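Local coordinates for protein gamma-glutamyltranspeptidase (Klebsiella pneumoniae subsp. pneumoniae, PDB 5HFT) that catalyses the conversion of oxamate to oxalate in the uric acid degradation pathway and belongs to the gamma-glutamyltransferase family, at residues 66-71 with 75-80; 59-64 with 152-157. All blocks are in the same frame, centred on the assembly; numbering follows the deposited sequence.

Interaction 1: 66-71 with 75-80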
loop_
_atom_site.group_PDB
_atom_site.type_symbol
_atom_site.label_atom_id
_atom_site.label_comp_id
_atom_site.label_asym_id
_atom_site.label_seq_id
_atom_site.Cartn_x
_atom_site.Cartn_y
_atom_site.Cartn_z
ATOM N N ALA A 66 -11.348 -2.321 6.058
ATOM C CA ALA A 66 -12.323 -1.288 5.706
ATOM C C ALA A 66 -12.070 -0.716 4.314
ATOM O O ALA A 66 -12.982 -0.640 3.490
ATOM C CB ALA A 66 -12.290 -0.173 6.747
ATOM N N ILE A 67 -10.828 -0.314 4.033
ATOM C CA ILE A 67 -10.438 0.205 2.722
ATOM C C ILE A 67 -10.517 -0.864 1.636
ATOM O O ILE A 67 -10.408 -0.542 0.444
ATOM C CB ILE A 67 -9.025 0.837 2.811
ATOM C CG1 ILE A 67 -8.721 1.733 1.617
ATOM C CG2 ILE A 67 -7.932 -0.218 2.913
ATOM C CD1 ILE A 67 -9.305 3.082 1.708
ATOM N N ALA A 68 -10.656 -2.138 2.016
ATOM C CA ALA A 68 -10.882 -3.186 1.026
ATOM C C ALA A 68 -12.327 -3.194 0.568
ATOM O O ALA A 68 -12.610 -3.326 -0.624
ATOM C CB ALA A 68 -10.505 -4.549 1.595
ATOM N N VAL A 69 -13.256 -2.995 1.489
ATOM C CA VAL A 69 -14.651 -2.916 1.094
ATOM C C VAL A 69 -14.905 -1.641 0.300
ATOM O O VAL A 69 -15.584 -1.673 -0.731
ATOM C CB VAL A 69 -15.543 -2.984 2.344
ATOM C CG1 VAL A 69 -16.978 -2.746 1.987
ATOM C CG2 VAL A 69 -15.368 -4.317 3.068
ATOM N N VAL A 70 -14.306 -0.518 0.718
ATOM C CA VAL A 70 -14.699 0.807 0.221
ATOM C C VAL A 70 -13.980 1.234 -1.067
ATOM O O VAL A 70 -14.554 1.997 -1.857
ATOM C CB VAL A 70 -14.502 1.853 1.334
ATOM C CG1 VAL A 70 -15.049 3.203 0.904
ATOM C CG2 VAL A 70 -15.207 1.409 2.596
ATOM N N TYR A 71 -12.736 0.785 -1.297
ATOM C CA TYR A 71 -12.034 0.991 -2.570
ATOM C C TYR A 71 -11.699 -0.332 -3.266
ATOM O O TYR A 71 -10.527 -0.586 -3.584
ATOM C CB TYR A 71 -10.750 1.793 -2.370
ATOM C CG TYR A 71 -10.904 3.299 -2.433
ATOM C CD1 TYR A 71 -12.066 3.891 -2.928
ATOM C CD2 TYR A 71 -9.884 4.129 -2.006
ATOM C CE1 TYR A 71 -12.214 5.273 -2.980
ATOM C CE2 TYR A 71 -10.020 5.525 -2.048
ATOM C CZ TYR A 71 -11.185 6.094 -2.541
ATOM O OH TYR A 71 -11.315 7.479 -2.588
ATOM N N ASN A 75 -7.656 -2.105 -4.524
ATOM C CA ASN A 75 -7.016 -2.904 -3.492
ATOM C C ASN A 75 -8.095 -3.802 -2.904
ATOM O O ASN A 75 -9.283 -3.593 -3.133
ATOM C CB ASN A 75 -6.379 -2.019 -2.391
ATOM C CG ASN A 75 -7.384 -1.579 -1.355
ATOM O OD1 ASN A 75 -7.433 -2.112 -0.250
ATOM N ND2 ASN A 75 -8.235 -0.639 -1.728
ATOM N N GLY A 76 -7.675 -4.789 -2.126
ATOM C CA GLY A 76 -8.617 -5.628 -1.420
ATOM C C GLY A 76 -7.933 -6.877 -0.903
ATOM O O GLY A 76 -6.704 -6.998 -0.938
ATOM N N LEU A 77 -8.763 -7.808 -0.427
ATOM C CA LEU A 77 -8.282 -9.093 0.067
ATOM C C LEU A 77 -7.626 -9.921 -1.035
ATOM O O LEU A 77 -7.092 -10.996 -0.754
ATOM C CB LEU A 77 -9.450 -9.885 0.680
ATOM C CG LEU A 77 -10.339 -9.234 1.770
ATOM C CD1 LEU A 77 -11.048 -10.225 2.715
ATOM C CD2 LEU A 77 -9.612 -8.191 2.549
ATOM N N GLY A 78 -7.666 -9.473 -2.283
ATOM C CA GLY A 78 -7.177 -10.310 -3.358
ATOM C C GLY A 78 -5.836 -9.861 -3.875
ATOM O O GLY A 78 -5.438 -10.210 -4.998
ATOM N N GLY A 79 -5.123 -9.097 -3.043
ATOM C CA GLY A 79 -3.816 -8.567 -3.403
ATOM C C GLY A 79 -2.745 -8.657 -2.328
ATOM O O GLY A 79 -2.854 -9.439 -1.378
ATOM N N ASP A 80 -1.709 -7.839 -2.462
ATOM C CA ASP A 80 -0.515 -7.906 -1.632
ATOM C C ASP A 80 -0.442 -6.693 -0.717
ATOM O O ASP A 80 -1.103 -5.683 -0.959
ATOM C CB ASP A 80 0.731 -7.977 -2.518
ATOM C CG ASP A 80 0.840 -9.296 -3.248
ATOM O OD1 ASP A 80 0.311 -10.296 -2.716
ATOM O OD2 ASP A 80 1.454 -9.339 -4.331
#

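Interaction 2: 59-64 with 152-157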
loop_
_atom_site.group_PDB
_atom_site.type_symbol
_atom_site.label_atom_id
_atom_site.label_comp_id
_atom_site.label_asym_id
_atom_site.label_seq_id
_atom_site.Cartn_x
_atom_site.Cartn_y
_atom_site.Cartn_z
ATOM N N ALA A 59 -5.207 -1.079 14.647
ATOM C CA ALA A 59 -5.951 -0.024 13.971
ATOM C C ALA A 59 -5.668 -0.046 12.483
ATOM O O ALA A 59 -6.565 0.214 11.675
ATOM C CB ALA A 59 -5.614 1.347 14.569
ATOM N N MET A 60 -4.421 -0.347 12.097
ATOM C CA MET A 60 -4.098 -0.453 10.674
ATOM C C MET A 60 -4.780 -1.654 10.045
ATOM O O MET A 60 -5.242 -1.587 8.901
ATOM C CB MET A 60 -2.597 -0.577 10.452
ATOM C CG MET A 60 -2.249 -0.695 8.991
ATOM S SD MET A 60 -2.608 0.866 8.181
ATOM C CE MET A 60 -1.240 1.869 8.766
ATOM N N VAL A 61 -4.878 -2.757 10.782
ATOM C CA VAL A 61 -5.487 -3.947 10.210
ATOM C C VAL A 61 -6.970 -3.704 9.959
ATOM O O VAL A 61 -7.479 -3.980 8.865
ATOM C CB VAL A 61 -5.252 -5.169 11.115
ATOM C CG1 VAL A 61 -6.254 -6.245 10.785
ATOM C CG2 VAL A 61 -3.861 -5.707 10.910
ATOM N N ALA A 62 -7.678 -3.149 10.950
ATOM C CA ALA A 62 -9.075 -2.794 10.741
ATOM C C ALA A 62 -9.240 -1.923 9.505
ATOM O O ALA A 62 -10.182 -2.107 8.719
ATOM C CB ALA A 62 -9.626 -2.081 11.973
ATOM N N ALA A 63 -8.302 -1.007 9.285
ATOM C CA ALA A 63 -8.376 -0.152 8.110
ATOM C C ALA A 63 -8.142 -0.945 6.830
ATOM O O ALA A 63 -8.888 -0.795 5.857
ATOM C CB ALA A 63 -7.374 0.990 8.232
ATOM N N ALA A 64 -7.128 -1.818 6.813
ATOM C CA ALA A 64 -6.861 -2.611 5.611
ATOM C C ALA A 64 -8.116 -3.341 5.120
ATOM O O ALA A 64 -8.375 -3.411 3.916
ATOM C CB ALA A 64 -5.736 -3.602 5.898
ATOM N N ALA A 152 -12.495 -10.509 15.642
ATOM C CA ALA A 152 -13.873 -10.172 15.279
ATOM C C ALA A 152 -14.163 -8.694 15.480
ATOM O O ALA A 152 -15.083 -8.153 14.859
ATOM C CB ALA A 152 -14.862 -11.020 16.084
ATOM N N ARG A 153 -13.417 -8.043 16.364
ATOM C CA ARG A 153 -13.522 -6.600 16.515
ATOM C C ARG A 153 -12.799 -5.869 15.383
ATOM O O ARG A 153 -13.331 -4.890 14.842
ATOM C CB ARG A 153 -12.966 -6.175 17.877
ATOM C CG ARG A 153 -13.042 -4.694 18.113
ATOM C CD ARG A 153 -14.478 -4.224 18.041
ATOM N NE ARG A 153 -14.565 -2.787 17.793
ATOM C CZ ARG A 153 -14.645 -2.251 16.578
ATOM N NH1 ARG A 153 -14.649 -3.038 15.512
ATOM N NH2 ARG A 153 -14.728 -0.933 16.418
ATOM N N LEU A 154 -11.610 -6.348 14.978
ATOM C CA LEU A 154 -10.847 -5.641 13.951
ATOM C C LEU A 154 -11.555 -5.621 12.594
ATOM O O LEU A 154 -11.345 -4.693 11.805
ATOM C CB LEU A 154 -9.470 -6.268 13.809
ATOM C CG LEU A 154 -8.629 -6.397 15.080
ATOM C CD1 LEU A 154 -7.241 -6.868 14.699
ATOM C CD2 LEU A 154 -8.558 -5.086 15.860
ATOM N N LEU A 155 -12.368 -6.639 12.286
ATOM C CA LEU A 155 -13.083 -6.718 11.016
ATOM C C LEU A 155 -14.515 -6.224 11.099
ATOM O O LEU A 155 -15.208 -6.228 10.083
ATOM C CB LEU A 155 -13.106 -8.152 10.490
ATOM C CG LEU A 155 -11.759 -8.829 10.387
ATOM C CD1 LEU A 155 -12.009 -10.284 10.021
ATOM C CD2 LEU A 155 -10.912 -8.096 9.375
ATOM N N ALA A 156 -14.975 -5.821 12.279
ATOM C CA ALA A 156 -16.383 -5.498 12.452
ATOM C C ALA A 156 -16.841 -4.449 11.442
ATOM O O ALA A 156 -17.861 -4.633 10.763
ATOM C CB ALA A 156 -16.643 -5.054 13.888
ATOM N N ASP A 157 -16.125 -3.326 11.347
ATOM C CA ASP A 157 -16.561 -2.292 10.409
ATOM C C ASP A 157 -16.536 -2.804 8.974
ATOM O O ASP A 157 -17.470 -2.547 8.207
ATOM C CB ASP A 157 -15.687 -1.049 10.506
ATOM C CG ASP A 157 -15.685 -0.440 11.865
ATOM O OD1 ASP A 157 -16.281 -1.016 12.793
ATOM O OD2 ASP A 157 -15.090 0.645 11.995
#

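Interaction 1: 66-71 with 75-80
Ala68 and Gly76 bring the two backbones together, CA to CA at 4.1 Å, where the chain leaves helix 56-70 at Tyr71 and folds back along the last helical turn. A weak backbone bond, Asn75 N to Tyr71 O at 3.4 Å, helps tie the returning chain to the helix end. Asn75 makes the main link: its ND2 donates to Ile67 O at 3.1 Å, nearly in its own amide plane but 42° above the carbonyl plane, while Tyr71 N reaches the same oxygen from the opposite face. One buried carbonyl is thus gripped twice. Asn75 CG sits between its backbone N and carbonyl carbon (chi1 83°), which carries the amide across to Ile67 O; its OD1 accepts a hydrogen bond from a polar side chain of the partner chain, so asparagine suits a place needing donor and acceptor together.

The glycine-rich Gly76-Leu77-Gly78-Gly79 run forms a type I turn leading into strand 80-86, whose sheet continues into the partner chain, as expected for an Ntn-hydrolase core. At Gly76 a CB would press on the carbonyl oxygen of Asn75. The small Ala68 CB meets Gly76 CA at 3.7 Å and Leu77 CD2 at 3.9 Å, and Leu77 also packs on Leu215 and Leu218 of helix 209-221.

Interaction 2: 59-64 with 152-157
Val61 and Ala62 of helix 56-70 meet Leu154 in a buried contact without a conventional hydrogen bond, part apolar and part CH groups against a carbonyl oxygen, set where helix 151-154 breaks at Leu155 before helix 156-164 begins. The backbones approach closely, with Ala62 CA and Leu154 CA 4.6 Å apart, and residue size is what permits it. Ala62 meets the carbonyl oxygen of Leu154 with two carbons: its methyl, CB to Leu154 O at 3.1 Å, and its CA, also 3.1 Å from Leu154 O, in a CA-H...O contact whose angle at the hydrogen is 131°. The single methyl of Ala62 lets the helix come this close to the backbone of Leu154.

Next to this, the branched side chains of Val61 and Leu154 both set out toward the opposing segment and cross obliquely. Their tips touch where Val61 CG1 lies 4.1 Å from Leu154 CD1. Val61 presents this methyl because CG1 lies opposite the backbone N, with chi1 at 160°, and Leu154 extends far enough to meet it. Trp134 and Leu138 of helix 130-144 also pack on Val61, and Leu138 touches Leu154 too, so the pair belongs to a wider hydrophobic cluster.

A long salt bridge, Arg153 NH1 to Asp157 OD1 at 3.8 Å, spans the break at Leu155. Arg153 also pairs with Glu52, just beyond the end of helix 40-51, and Asp157 bonds to Ser45 within that helix.

Met60 and Val61 reach Trp83 on strand 80-86, and other residues of helix 56-70 pack on the partner chain. A helix placed in this way between a core strand and further helices is consistent with the helical layer that flanks the beta-sheets in the layered alpha-beta-beta-alpha fold of Ntn hydrolases.

Both contacts use helix 56-70, one after the other: 59-64 serves interaction 2, and 66-71, beyond Ala65, serves interaction 1. Their centres are about 12 Å apart, without otherwise touching. Interaction 1 closes a short turn, nested within the much longer loop that interaction 2 closes. Its centre lies about 8 Å from that of the chain, against about 15 Å for interaction 2. Both border the partner chain: interaction 1 through Ile67, Asn75 and Leu77, with Asp80 of the same segment joining a strand of that chain, and interaction 2 through helix segment 59-64. In this family the partner chain, the small subunit produced by self-cleavage, carries the catalytic threonine at its N-terminus.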